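Methylaspartate ammonia-lyase (Citrobacter amalonaticus, PDB 1KKO) catalyses the magnesium-dependent, reversible anti elimination of ammonia from L-threo-3-methylaspartate to give mesaconate, a step of glutamate degradation, probably working as a homodimer. Local coordinates at residues Lys4-Thr9 / Leu100-Asp105; Leu57-Gly62 / Leu139-Leu144; Phe170-Asp175 / Leu192-Ile197; Asp176-Val181 / Val215-Asp220. All blocks are in the same frame, centred on the assembly; numbering follows the deposited sequence.

Contact 1: Lys4-Thr9 / Leu100-Asp105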
loop_
_atom_site.group_PDB
_atom_site.type_symbol
_atom_site.label_atom_id
_atom_site.label_comp_id
_atom_site.label_asym_id
_atom_site.label_seq_id
_atom_site.Cartn_x
_atom_site.Cartn_y
_atom_site.Cartn_z
ATOM N N LYS A 4 17.799 3.422 -23.558
ATOM C CA LYS A 4 17.914 4.719 -24.214
ATOM C C LYS A 4 18.107 5.843 -23.212
ATOM O O LYS A 4 18.931 6.724 -23.408
ATOM C CB LYS A 4 16.650 5.010 -25.018
ATOM C CG LYS A 4 16.745 4.699 -26.488
ATOM C CD LYS A 4 15.535 5.215 -27.251
ATOM C CE LYS A 4 14.252 5.073 -26.470
ATOM N NZ LYS A 4 13.917 6.315 -25.721
ATOM N N GLN A 5 17.316 5.826 -22.139
ATOM C CA GLN A 5 17.357 6.904 -21.167
ATOM C C GLN A 5 17.131 6.347 -19.780
ATOM O O GLN A 5 16.324 5.440 -19.615
ATOM C CB GLN A 5 16.267 7.936 -21.467
ATOM C CG GLN A 5 16.381 9.178 -20.616
ATOM C CD GLN A 5 15.650 10.386 -21.167
ATOM O OE1 GLN A 5 14.927 10.294 -22.165
ATOM N NE2 GLN A 5 15.841 11.529 -20.510
ATOM N N ALA A 6 17.844 6.895 -18.802
ATOM C CA ALA A 6 17.666 6.510 -17.397
ATOM C C ALA A 6 17.213 7.739 -16.610
ATOM O O ALA A 6 17.791 8.820 -16.760
ATOM C CB ALA A 6 18.955 5.979 -16.830
ATOM N N LEU A 7 16.184 7.564 -15.779
ATOM C CA LEU A 7 15.620 8.659 -14.989
ATOM C C LEU A 7 15.565 8.260 -13.536
ATOM O O LEU A 7 15.261 7.115 -13.220
ATOM C CB LEU A 7 14.190 8.984 -15.432
ATOM C CG LEU A 7 13.998 9.434 -16.871
ATOM C CD1 LEU A 7 12.577 9.930 -17.029
ATOM C CD2 LEU A 7 14.944 10.518 -17.235
ATOM N N PHE A 8 15.865 9.217 -12.668
ATOM C CA PHE A 8 15.842 9.037 -11.220
ATOM C C PHE A 8 14.894 10.066 -10.615
ATOM O O PHE A 8 15.043 11.264 -10.864
ATOM C CB PHE A 8 17.241 9.212 -10.642
ATOM C CG PHE A 8 18.234 8.194 -11.145
ATOM C CD1 PHE A 8 18.198 6.879 -10.693
ATOM C CD2 PHE A 8 19.199 8.548 -12.076
ATOM C CE1 PHE A 8 19.101 5.937 -11.142
ATOM C CE2 PHE A 8 20.096 7.596 -12.542
ATOM C CZ PHE A 8 20.045 6.295 -12.062
ATOM N N THR A 9 13.920 9.604 -9.839
ATOM C CA THR A 9 12.957 10.510 -9.226
ATOM C C THR A 9 12.784 10.208 -7.750
ATOM O O THR A 9 12.578 9.059 -7.332
ATOM C CB THR A 9 11.608 10.458 -9.954
ATOM O OG1 THR A 9 11.082 9.152 -9.938
ATOM C CG2 THR A 9 11.772 10.673 -11.406
ATOM N N LEU A 100 26.382 5.231 -16.950
ATOM C CA LEU A 100 26.688 3.816 -16.964
ATOM C C LEU A 100 25.485 2.993 -17.388
ATOM O O LEU A 100 25.613 1.817 -17.727
ATOM C CB LEU A 100 27.184 3.361 -15.592
ATOM C CG LEU A 100 28.487 4.029 -15.148
ATOM C CD1 LEU A 100 28.848 3.678 -13.712
ATOM C CD2 LEU A 100 29.604 3.634 -16.078
ATOM N N LEU A 101 24.304 3.606 -17.353
ATOM C CA LEU A 101 23.077 2.916 -17.743
ATOM C C LEU A 101 22.680 3.193 -19.183
ATOM O O LEU A 101 22.278 2.285 -19.905
ATOM C CB LEU A 101 21.925 3.342 -16.832
ATOM C CG LEU A 101 21.990 2.810 -15.402
ATOM C CD1 LEU A 101 21.024 3.586 -14.534
ATOM C CD2 LEU A 101 21.698 1.327 -15.368
ATOM N N GLU A 102 22.775 4.449 -19.595
ATOM C CA GLU A 102 22.341 4.799 -20.939
ATOM C C GLU A 102 23.267 4.107 -21.945
ATOM O O GLU A 102 24.492 4.115 -21.798
ATOM C CB GLU A 102 22.266 6.314 -21.106
ATOM C CG GLU A 102 21.178 6.877 -20.197
ATOM C CD GLU A 102 20.936 8.360 -20.323
ATOM O OE1 GLU A 102 19.858 8.808 -19.853
ATOM O OE2 GLU A 102 21.798 9.093 -20.867
ATOM N N GLY A 103 22.662 3.456 -22.925
ATOM C CA GLY A 103 23.407 2.720 -23.936
ATOM C C GLY A 103 23.746 1.300 -23.538
ATOM O O GLY A 103 24.266 0.527 -24.340
ATOM N N ARG A 104 23.458 0.930 -22.294
ATOM C CA ARG A 104 23.780 -0.400 -21.808
ATOM C C ARG A 104 22.818 -1.436 -22.346
ATOM O O ARG A 104 21.604 -1.210 -22.403
ATOM C CB ARG A 104 23.761 -0.411 -20.279
ATOM C CG ARG A 104 23.893 -1.766 -19.608
ATOM C CD ARG A 104 24.065 -1.623 -18.096
ATOM N NE ARG A 104 25.265 -0.853 -17.817
ATOM C CZ ARG A 104 26.449 -1.385 -17.540
ATOM N NH1 ARG A 104 26.582 -2.698 -17.436
ATOM N NH2 ARG A 104 27.487 -0.588 -17.350
ATOM N N ASP A 105 23.356 -2.579 -22.749
ATOM C CA ASP A 105 22.535 -3.654 -23.254
ATOM C C ASP A 105 21.859 -4.393 -22.105
ATOM O O ASP A 105 22.483 -4.659 -21.079
ATOM C CB ASP A 105 23.352 -4.637 -24.088
ATOM C CG ASP A 105 22.471 -5.512 -24.914
ATOM O OD1 ASP A 105 22.065 -6.561 -24.408
ATOM O OD2 ASP A 105 22.075 -5.195 -26.059
#

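Contact 2: Leu57-Gly62 / Leu139-Leu144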
loop_
_atom_site.group_PDB
_atom_site.type_symbol
_atom_site.label_atom_id
_atom_site.label_comp_id
_atom_site.label_asym_id
_atom_site.label_seq_id
_atom_site.Cartn_x
_atom_site.Cartn_y
_atom_site.Cartn_z
ATOM N N LEU A 57 13.970 3.080 -16.678
ATOM C CA LEU A 57 14.855 2.855 -17.810
ATOM C C LEU A 57 13.993 2.747 -19.050
ATOM O O LEU A 57 13.243 1.796 -19.213
ATOM C CB LEU A 57 15.645 1.562 -17.620
ATOM C CG LEU A 57 16.402 1.414 -16.300
ATOM C CD1 LEU A 57 17.050 0.050 -16.213
ATOM C CD2 LEU A 57 17.457 2.477 -16.112
ATOM N N ILE A 58 14.076 3.754 -19.909
ATOM C CA ILE A 58 13.341 3.745 -21.165
ATOM C C ILE A 58 14.202 2.979 -22.141
ATOM O O ILE A 58 15.354 3.358 -22.379
ATOM C CB ILE A 58 13.105 5.167 -21.684
ATOM C CG1 ILE A 58 12.349 6.008 -20.657
ATOM C CG2 ILE A 58 12.333 5.134 -22.980
ATOM C CD1 ILE A 58 12.228 7.449 -21.064
ATOM N N LEU A 59 13.646 1.909 -22.694
ATOM C CA LEU A 59 14.376 1.049 -23.628
ATOM C C LEU A 59 14.152 1.461 -25.071
ATOM O O LEU A 59 13.258 2.242 -25.366
ATOM C CB LEU A 59 13.925 -0.393 -23.469
ATOM C CG LEU A 59 13.890 -0.940 -22.038
ATOM C CD1 LEU A 59 13.556 -2.420 -22.065
ATOM C CD2 LEU A 59 15.203 -0.711 -21.304
ATOM N N GLU A 60 14.960 0.912 -25.973
ATOM C CA GLU A 60 14.821 1.213 -27.394
ATOM C C GLU A 60 13.443 0.870 -27.944
ATOM O O GLU A 60 12.997 1.500 -28.900
ATOM C CB GLU A 60 15.880 0.455 -28.196
ATOM C CG GLU A 60 17.298 0.921 -27.949
ATOM C CD GLU A 60 18.321 0.200 -28.819
ATOM O OE1 GLU A 60 18.492 -1.039 -28.699
ATOM O OE2 GLU A 60 18.974 0.890 -29.624
ATOM N N ASN A 61 12.787 -0.150 -27.398
ATOM C CA ASN A 61 11.454 -0.551 -27.866
ATOM C C ASN A 61 10.325 0.303 -27.255
ATOM O O ASN A 61 9.147 0.024 -27.480
ATOM C CB ASN A 61 11.197 -2.048 -27.619
ATOM C CG ASN A 61 11.093 -2.403 -26.149
ATOM O OD1 ASN A 61 11.236 -1.543 -25.280
ATOM N ND2 ASN A 61 10.833 -3.672 -25.866
ATOM N N GLY A 62 10.697 1.319 -26.474
ATOM C CA GLY A 62 9.746 2.224 -25.848
ATOM C C GLY A 62 9.264 1.785 -24.480
ATOM O O GLY A 62 8.565 2.537 -23.804
ATOM N N LEU A 139 16.418 -5.980 -14.006
ATOM C CA LEU A 139 15.686 -7.218 -14.187
ATOM C C LEU A 139 14.430 -6.946 -14.994
ATOM O O LEU A 139 14.101 -7.660 -15.935
ATOM C CB LEU A 139 15.323 -7.841 -12.844
ATOM C CG LEU A 139 14.518 -9.144 -12.943
ATOM C CD1 LEU A 139 15.244 -10.243 -13.718
ATOM C CD2 LEU A 139 14.150 -9.649 -11.553
ATOM N N ASP A 140 13.724 -5.879 -14.623
ATOM C CA ASP A 140 12.529 -5.496 -15.346
ATOM C C ASP A 140 12.887 -5.148 -16.796
ATOM O O ASP A 140 12.104 -5.449 -17.706
ATOM C CB ASP A 140 11.864 -4.303 -14.645
ATOM C CG ASP A 140 10.398 -4.151 -14.968
ATOM O OD1 ASP A 140 9.674 -5.177 -15.084
ATOM O OD2 ASP A 140 9.916 -2.998 -15.040
ATOM N N ALA A 141 14.044 -4.518 -17.012
ATOM C CA ALA A 141 14.487 -4.174 -18.373
ATOM C C ALA A 141 14.714 -5.421 -19.234
ATOM O O ALA A 141 14.247 -5.497 -20.357
ATOM C CB ALA A 141 15.718 -3.330 -18.335
ATOM N N THR A 142 15.407 -6.408 -18.684
ATOM C CA THR A 142 15.650 -7.643 -19.414
ATOM C C THR A 142 14.332 -8.313 -19.755
ATOM O O THR A 142 14.132 -8.809 -20.873
ATOM C CB THR A 142 16.558 -8.546 -18.584
ATOM O OG1 THR A 142 17.824 -7.903 -18.421
ATOM C CG2 THR A 142 16.844 -9.870 -19.302
ATOM N N ALA A 143 13.398 -8.297 -18.811
ATOM C CA ALA A 143 12.073 -8.837 -19.044
ATOM C C ALA A 143 11.347 -8.121 -20.193
ATOM O O ALA A 143 10.905 -8.746 -21.161
ATOM C CB ALA A 143 11.249 -8.753 -17.773
ATOM N N LEU A 144 11.258 -6.802 -20.099
ATOM C CA LEU A 144 10.528 -5.995 -21.080
ATOM C C LEU A 144 11.194 -5.981 -22.455
ATOM O O LEU A 144 10.541 -5.726 -23.467
ATOM C CB LEU A 144 10.355 -4.566 -20.562
ATOM C CG LEU A 144 9.344 -4.431 -19.422
ATOM C CD1 LEU A 144 9.539 -3.112 -18.685
ATOM C CD2 LEU A 144 7.909 -4.572 -19.939
#

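Contact 3: Phe170-Asp175 / Leu192-Ile197. With SO4 (sulfate ion), chain C.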
loop_
_atom_site.group_PDB
_atom_site.type_symbol
_atom_site.label_atom_id
_atom_site.label_comp_id
_atom_site.label_asym_id
_atom_site.label_seq_id
_atom_site.Cartn_x
_atom_site.Cartn_y
_atom_site.Cartn_z
ATOM N N PHE A 170 3.633 -13.892 4.886
ATOM C CA PHE A 170 3.753 -13.551 6.299
ATOM C C PHE A 170 3.374 -12.097 6.521
ATOM O O PHE A 170 4.025 -11.195 5.988
ATOM C CB PHE A 170 5.207 -13.786 6.725
ATOM C CG PHE A 170 5.540 -13.358 8.116
ATOM C CD1 PHE A 170 4.656 -13.533 9.161
ATOM C CD2 PHE A 170 6.765 -12.774 8.367
ATOM C CE1 PHE A 170 5.002 -13.149 10.437
ATOM C CE2 PHE A 170 7.111 -12.383 9.638
ATOM C CZ PHE A 170 6.234 -12.588 10.676
ATOM N N GLY A 171 2.329 -11.868 7.308
ATOM C CA GLY A 171 1.869 -10.528 7.628
ATOM C C GLY A 171 2.459 -10.004 8.920
ATOM O O GLY A 171 2.585 -10.744 9.893
ATOM N N GLN A 172 2.835 -8.721 8.920
ATOM C CA GLN A 172 3.374 -8.068 10.110
ATOM C C GLN A 172 2.441 -6.982 10.619
ATOM O O GLN A 172 1.936 -6.158 9.859
ATOM C CB GLN A 172 4.812 -7.572 9.908
ATOM C CG GLN A 172 5.009 -6.280 9.158
ATOM C CD GLN A 172 6.429 -5.746 9.311
ATOM O OE1 GLN A 172 6.973 -5.755 10.415
ATOM N NE2 GLN A 172 7.031 -5.286 8.212
ATOM N N SER A 173 2.227 -6.997 11.929
ATOM C CA SER A 173 1.261 -6.133 12.586
ATOM C C SER A 173 1.761 -4.795 13.090
ATOM O O SER A 173 0.967 -3.898 13.375
ATOM C CB SER A 173 0.764 -6.880 13.821
ATOM O OG SER A 173 1.822 -7.119 14.741
ATOM N N GLY A 174 3.064 -4.662 13.265
ATOM C CA GLY A 174 3.572 -3.533 14.010
ATOM C C GLY A 174 3.035 -3.679 15.432
ATOM O O GLY A 174 2.746 -4.777 15.897
ATOM N N ASP A 175 2.868 -2.561 16.138
ATOM C CA ASP A 175 2.334 -2.602 17.498
ATOM C C ASP A 175 0.820 -2.888 17.532
ATOM O O ASP A 175 0.244 -3.126 18.598
ATOM C CB ASP A 175 2.655 -1.294 18.236
ATOM C CG ASP A 175 4.089 -1.244 18.739
ATOM O OD1 ASP A 175 4.513 -2.205 19.432
ATOM O OD2 ASP A 175 4.867 -0.293 18.471
ATOM N N LEU A 192 1.589 -15.455 10.435
ATOM C CA LEU A 192 1.265 -14.217 11.122
ATOM C C LEU A 192 1.744 -14.309 12.552
ATOM O O LEU A 192 1.972 -15.416 13.043
ATOM C CB LEU A 192 -0.251 -13.978 11.093
ATOM C CG LEU A 192 -1.133 -14.869 11.969
ATOM C CD1 LEU A 192 -2.516 -14.251 12.103
ATOM C CD2 LEU A 192 -1.219 -16.306 11.467
ATOM N N PRO A 193 1.807 -13.196 13.277
ATOM C CA PRO A 193 1.541 -11.826 12.843
ATOM C C PRO A 193 2.712 -10.876 13.108
ATOM O O PRO A 193 2.507 -9.657 13.055
ATOM C CB PRO A 193 0.434 -11.439 13.804
ATOM C CG PRO A 193 0.985 -12.013 15.119
ATOM C CD PRO A 193 1.798 -13.255 14.743
ATOM N N HIS A 194 3.888 -11.430 13.402
ATOM C CA HIS A 194 5.092 -10.688 13.765
ATOM C C HIS A 194 5.015 -10.117 15.200
ATOM O O HIS A 194 5.845 -10.473 16.055
ATOM C CB HIS A 194 5.439 -9.633 12.707
ATOM C CG HIS A 194 6.708 -8.906 12.988
ATOM N ND1 HIS A 194 7.886 -9.123 12.307
ATOM C CD2 HIS A 194 6.969 -7.938 13.897
ATOM C CE1 HIS A 194 8.816 -8.317 12.793
ATOM N NE2 HIS A 194 8.279 -7.577 13.744
ATOM N N ALA A 195 4.042 -9.234 15.437
ATOM C CA ALA A 195 3.686 -8.724 16.768
ATOM C C ALA A 195 4.640 -7.738 17.416
ATOM O O ALA A 195 4.360 -7.262 18.515
ATOM C CB ALA A 195 3.390 -9.877 17.712
ATOM N N LEU A 196 5.758 -7.445 16.761
ATOM C CA LEU A 196 6.697 -6.410 17.208
ATOM C C LEU A 196 6.916 -6.465 18.721
ATOM O O LEU A 196 6.655 -5.501 19.443
ATOM C CB LEU A 196 6.193 -5.031 16.778
ATOM C CG LEU A 196 7.186 -3.872 16.878
ATOM C CD1 LEU A 196 8.417 -4.087 16.053
ATOM C CD2 LEU A 196 6.483 -2.599 16.449
ATOM N N ILE A 197 7.390 -7.611 19.197
ATOM C CA ILE A 197 7.644 -7.787 20.621
ATOM C C ILE A 197 9.041 -7.221 20.870
ATOM O O ILE A 197 10.033 -7.937 20.873
ATOM C CB ILE A 197 7.524 -9.277 20.984
ATOM C CG1 ILE A 197 6.122 -9.801 20.641
ATOM C CG2 ILE A 197 7.870 -9.517 22.445
ATOM C CD1 ILE A 197 5.001 -9.196 21.466
HETATM S S SO4 C . 10.986 -3.877 9.123
HETATM O O1 SO4 C . 12.012 -3.115 8.368
HETATM O O2 SO4 C . 10.950 -3.171 10.459
HETATM O O3 SO4 C . 9.691 -3.788 8.458
HETATM O O4 SO4 C . 11.339 -5.298 9.357
#

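Contact 4: Asp176-Val181 / Val215-Asp220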
loop_
_atom_site.group_PDB
_atom_site.type_symbol
_atom_site.label_atom_id
_atom_site.label_comp_id
_atom_site.label_asym_id
_atom_site.label_seq_id
_atom_site.Cartn_x
_atom_site.Cartn_y
_atom_site.Cartn_z
ATOM N N ASP A 176 0.181 -2.884 16.367
ATOM C CA ASP A 176 -1.262 -3.139 16.264
ATOM C C ASP A 176 -1.508 -4.657 16.307
ATOM O O ASP A 176 -2.206 -5.216 15.451
ATOM C CB ASP A 176 -1.751 -2.563 14.931
ATOM C CG ASP A 176 -3.210 -2.165 14.934
ATOM O OD1 ASP A 176 -3.841 -2.119 16.008
ATOM O OD2 ASP A 176 -3.802 -1.873 13.868
ATOM N N ARG A 177 -0.939 -5.312 17.318
ATOM C CA ARG A 177 -0.871 -6.775 17.370
ATOM C C ARG A 177 -2.160 -7.522 17.683
ATOM O O ARG A 177 -2.177 -8.749 17.658
ATOM C CB ARG A 177 0.247 -7.215 18.318
ATOM C CG ARG A 177 -0.000 -6.944 19.804
ATOM C CD ARG A 177 1.165 -7.381 20.682
ATOM N NE ARG A 177 2.355 -6.666 20.279
ATOM C CZ ARG A 177 2.641 -5.410 20.588
ATOM N NH1 ARG A 177 1.854 -4.699 21.392
ATOM N NH2 ARG A 177 3.730 -4.867 20.099
ATOM N N TYR A 178 -3.242 -6.795 17.954
ATOM C CA TYR A 178 -4.531 -7.436 18.181
ATOM C C TYR A 178 -5.433 -7.208 16.968
ATOM O O TYR A 178 -5.897 -8.155 16.342
ATOM C CB TYR A 178 -5.180 -6.927 19.475
ATOM C CG TYR A 178 -4.319 -7.201 20.680
ATOM C CD1 TYR A 178 -4.210 -8.483 21.202
ATOM C CD2 TYR A 178 -3.580 -6.196 21.263
ATOM C CE1 TYR A 178 -3.397 -8.749 22.285
ATOM C CE2 TYR A 178 -2.760 -6.453 22.348
ATOM C CZ TYR A 178 -2.679 -7.732 22.855
ATOM O OH TYR A 178 -1.866 -7.987 23.942
ATOM N N ILE A 179 -5.643 -5.946 16.618
ATOM C CA ILE A 179 -6.459 -5.612 15.458
ATOM C C ILE A 179 -5.896 -6.219 14.170
ATOM O O ILE A 179 -6.653 -6.725 13.347
ATOM C CB ILE A 179 -6.585 -4.086 15.301
ATOM C CG1 ILE A 179 -7.405 -3.491 16.455
ATOM C CG2 ILE A 179 -7.176 -3.749 13.945
ATOM C CD1 ILE A 179 -8.793 -4.059 16.600
ATOM N N ALA A 180 -4.578 -6.181 13.990
ATOM C CA ALA A 180 -4.007 -6.684 12.747
ATOM C C ALA A 180 -4.211 -8.182 12.598
ATOM O O ALA A 180 -4.340 -8.685 11.482
ATOM C CB ALA A 180 -2.543 -6.323 12.644
ATOM N N VAL A 181 -4.247 -8.902 13.715
ATOM C CA VAL A 181 -4.496 -10.336 13.682
ATOM C C VAL A 181 -5.880 -10.611 13.097
ATOM O O VAL A 181 -6.051 -11.504 12.266
ATOM C CB VAL A 181 -4.328 -10.961 15.083
ATOM C CG1 VAL A 181 -4.972 -12.340 15.174
ATOM C CG2 VAL A 181 -2.855 -11.058 15.416
ATOM N N VAL A 215 0.611 -15.373 22.852
ATOM C CA VAL A 215 0.550 -16.518 21.956
ATOM C C VAL A 215 -0.775 -17.244 22.147
ATOM O O VAL A 215 -1.403 -17.684 21.182
ATOM C CB VAL A 215 1.729 -17.487 22.148
ATOM C CG1 VAL A 215 1.578 -18.689 21.247
ATOM C CG2 VAL A 215 3.045 -16.790 21.840
ATOM N N ARG A 216 -1.201 -17.370 23.401
ATOM C CA ARG A 216 -2.461 -18.032 23.706
ATOM C C ARG A 216 -3.631 -17.240 23.133
ATOM O O ARG A 216 -4.559 -17.813 22.556
ATOM C CB ARG A 216 -2.619 -18.193 25.220
ATOM C CG ARG A 216 -3.876 -18.942 25.628
ATOM C CD ARG A 216 -3.952 -20.336 25.073
ATOM N NE ARG A 216 -5.328 -20.782 24.904
ATOM C CZ ARG A 216 -5.730 -22.037 25.048
ATOM N NH1 ARG A 216 -4.857 -22.990 25.361
ATOM N NH2 ARG A 216 -7.008 -22.338 24.874
ATOM N N TRP A 217 -3.581 -15.923 23.303
ATOM C CA TRP A 217 -4.619 -15.058 22.769
ATOM C C TRP A 217 -4.677 -15.220 21.255
ATOM O O TRP A 217 -5.748 -15.300 20.663
ATOM C CB TRP A 217 -4.362 -13.594 23.109
ATOM C CG TRP A 217 -5.389 -12.727 22.482
ATOM C CD1 TRP A 217 -6.609 -12.405 22.996
ATOM C CD2 TRP A 217 -5.337 -12.138 21.180
ATOM N NE1 TRP A 217 -7.309 -11.624 22.109
ATOM C CE2 TRP A 217 -6.548 -11.445 20.984
ATOM C CE3 TRP A 217 -4.376 -12.101 20.164
ATOM C CZ2 TRP A 217 -6.829 -10.741 19.812
ATOM C CZ3 TRP A 217 -4.659 -11.404 19.006
ATOM C CH2 TRP A 217 -5.869 -10.728 18.844
ATOM N N LEU A 218 -3.500 -15.275 20.644
ATOM C CA LEU A 218 -3.362 -15.376 19.199
ATOM C C LEU A 218 -3.940 -16.677 18.652
ATOM O O LEU A 218 -4.763 -16.665 17.734
ATOM C CB LEU A 218 -1.882 -15.242 18.851
ATOM C CG LEU A 218 -1.448 -15.524 17.421
ATOM C CD1 LEU A 218 -2.165 -14.608 16.448
ATOM C CD2 LEU A 218 0.052 -15.348 17.340
ATOM N N SER A 219 -3.528 -17.806 19.215
ATOM C CA SER A 219 -4.068 -19.079 18.752
ATOM C C SER A 219 -5.575 -19.178 19.046
ATOM O O SER A 219 -6.336 -19.676 18.220
ATOM C CB SER A 219 -3.301 -20.260 19.331
ATOM O OG SER A 219 -3.296 -20.220 20.736
ATOM N N ASP A 220 -6.001 -18.689 20.207
ATOM C CA ASP A 220 -7.432 -18.662 20.530
ATOM C C ASP A 220 -8.207 -17.853 19.482
ATOM O O ASP A 220 -9.272 -18.264 19.028
ATOM C CB ASP A 220 -7.678 -18.020 21.902
ATOM C CG ASP A 220 -7.590 -19.006 23.056
ATOM O OD1 ASP A 220 -7.630 -20.228 22.822
ATOM O OD2 ASP A 220 -7.481 -18.618 24.235
#

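Contact 1: Lys4-Thr9 / Leu100-Asp105
Glu102 reaches from the turn that follows helix 86-101 to the backbone of strand 3-18 and supplies the one hydrogen bond between Lys4-Thr9 and Leu100-Asp105. Its OE1 accepts from Ala6 N at 3.0 Å, nearly straight at 168°, through the anti lone pair, on the side away from the other carboxylate oxygen. The chain is extended beyond CG (chi2 -176°), which carries the carboxylate out to the strand backbone, alongside the Gln5 side chain. The two run the same way, with Gln5 CG 3.6 Å from Glu102 OE1 and the amide and carboxylate planes almost perpendicular (82°). The amide oxygen of Gln5 bonds to Thr411 of the second subunit.

The apolar packing involves Leu101, the residue before Glu102. One methyl of Leu101, CD1, touches both Ala6 CB (3.9 Å) and Phe8 CZ (3.8 Å), and so spans two strand residues.

Within Leu100-Asp105, a type II turn from Leu101 to Arg104 has Gly103 at positive phi. Arg104 grips Leu100 O side-on: NE, at 2.7 Å, and NH2 both donate to this one atom, which lies in the guanidinium plane.

In the N-terminal domain, the contact joins the end of helix 86-101 to an outer strand of the antiparallel sheet. Lys4 and Gln5 form a classic bulge opposite Ile58, while Leu134 of helix 128-146 packs against both Leu101 and Phe8.

Contact 2: Leu57-Gly62 / Leu139-Leu144
Strand 57-59 and helix 139-144 run nearly parallel, 18° apart with axes 9.6 Å from each other, and the closest CA pair is Leu57 and Ala141 at 7.1 Å. This is helix-on-sheet packing in the N-terminal domain of an enolase-superfamily enzyme: helix 128-146 lies against the middle strand of the three-stranded antiparallel sheet.

Ala141 is the small residue at which the helix comes up to the strand. Its CB receives two leucines, Leu57 through CD1 at 4.2 Å and Leu59 through CD2 at 4.0 Å. Leu59 divides its two methyls between different targets, for CD1 goes past the alanine to Ala141 O (3.6 Å) and Leu144 CB (4.1 Å). Its CG lies anti to the carbonyl carbon (chi1 -49°), which sends the branched end toward the helix, where it meets the Leu144 side chain at about a right angle. Ala65 of the neighbouring strand 64-69 packs on Leu57, Ala141 and Leu144, so the apolar patch continues across the sheet.

Beyond Leu59 the chain folds into a type I turn, closed by the bond from Gly62 N to Leu59 O and ending with Gly62 at positive phi. Asn61 in this turn is exposed, and the contact changes there from apolar to polar. Asn61 OD1 accepts from Ala63 N, which helps fix the amide. On its other side, Asn61 ND2 donates to Leu144 O at 3.2 Å; the acceptor lies in the amide plane, but the donor is tilted 34° from the carbonyl plane.

Contact 3: Phe170-Asp175 / Leu192-Ile197
Gln172 and His194 pack side by side, CB to CB at 3.5 Å, where the loop after strand 169-170 meets the end of strand 191-194. Both strands belong to the TIM barrel. Here the packing is tight. Gln172 OE1 stands 3.8 Å above the centre of one face of the imidazole, while Phe170 CZ lies at the ring's edge, near its plane, and 3.7 Å from His194 CB. With chi1 at -176°, the His194 side chain extends from its strand toward the loop and lies alongside Gln172. Pro193 follows a cis peptide bond, and Pro193 O is a focus of the backbone contact: Ser173 N donates to Pro193 O at 2.9 Å with a bent angle of 134°, and Gln172 CA adds a CH contact to the same oxygen. Gly171 O in turn takes a CH contact from Pro193 CA.

Toward Asp175 the contact becomes looser. This residue is exposed, and its carboxylate comes closest to a methyl, Leu196 CD2, at 3.5 Å from OD2. Its charge is answered by Lys203 and Arg177.

The polar ends of both central residues serve the active site. Gln172, a substrate-binding residue, donates NE2 to sulfate O3 at 3.1 Å, and Lys331, Thr360 and Cys361 bind the same ion; the sulfate thus probably marks a place for a substrate carboxylate. His194 NE2 bonds to Tyr240 and its ring adjoins the magnesium ligand Asp238, a position consistent with its role as transition-state stabiliser. By its contact over the imidazole face, Gln172 may also help to position that ring beside the substrate site.

Contact 4: Asp176-Val181 / Val215-Asp220
Tyr178 and Trp217 meet where the start of one helix faces the middle of another: residues 176-178 form the lead-in to helix 179-186, residues 215-220 lie inside helix 209-225, and the closest CA atoms, Val181 and Leu218, are 7.6 Å apart. No hydrogen bond crosses the interface.

The two aromatic side chains form a T-shaped pair. Tyr178 turns its edge to the face of the indole, with planes at 84° and the centroid of its ring 4.8 Å from that of the six-membered ring. The leading atom, Tyr178 CD1, stands 3.5 Å above the indole plane, offset toward the rim. Trp217 extends across the gap because its CG is anti to the backbone N (chi1 176°), and its far corner, CH2, reaches Tyr178 O at 3.6 Å.

These helices follow successive strands of the C-terminal TIM barrel and belong to its outer layer, so the pair joins neighbours on the barrel's outside. Deeper in, Val181 points at the indole, CG1 being 4.0 Å from Trp217 CZ3, and its other methyl, CG2, lies 3.8 Å from Leu218 CD1. Val181 and Leu218 both rest on Pro193 of strand 191-194.

At the solvent side of helix 209-225, Arg216 and Asp220 form a salt bridge one turn apart. Arg216 NE points almost straight at Asp220 OD2 (178°), approaching from above the carboxylate plane, and Asp220 OD1 also bonds to Gln266.

Contacts 1 and 2 lie in the N-terminal domain and touch: strands 3-18 and 47-59 are sheet neighbours, and Lys4 and Gln5 bond to Ile58. Both combine leucine packing with one side-chain to backbone bond, and contact 2 is the more buried. Contacts 3 and 4, on the opposite side of the chain's centre, share the barrel; Arg177 NE of contact 4 donates to Ala195 O of contact 3, and Ser173 packs on Ala180. Contact 3, mostly buried, mixes backbone hydrogen bonding with aromatic packing and holds active-site residues, whereas contact 4 is partly buried and held by aromatic and apolar packing. The centres of contacts 1 and 3 are about 38 Å apart.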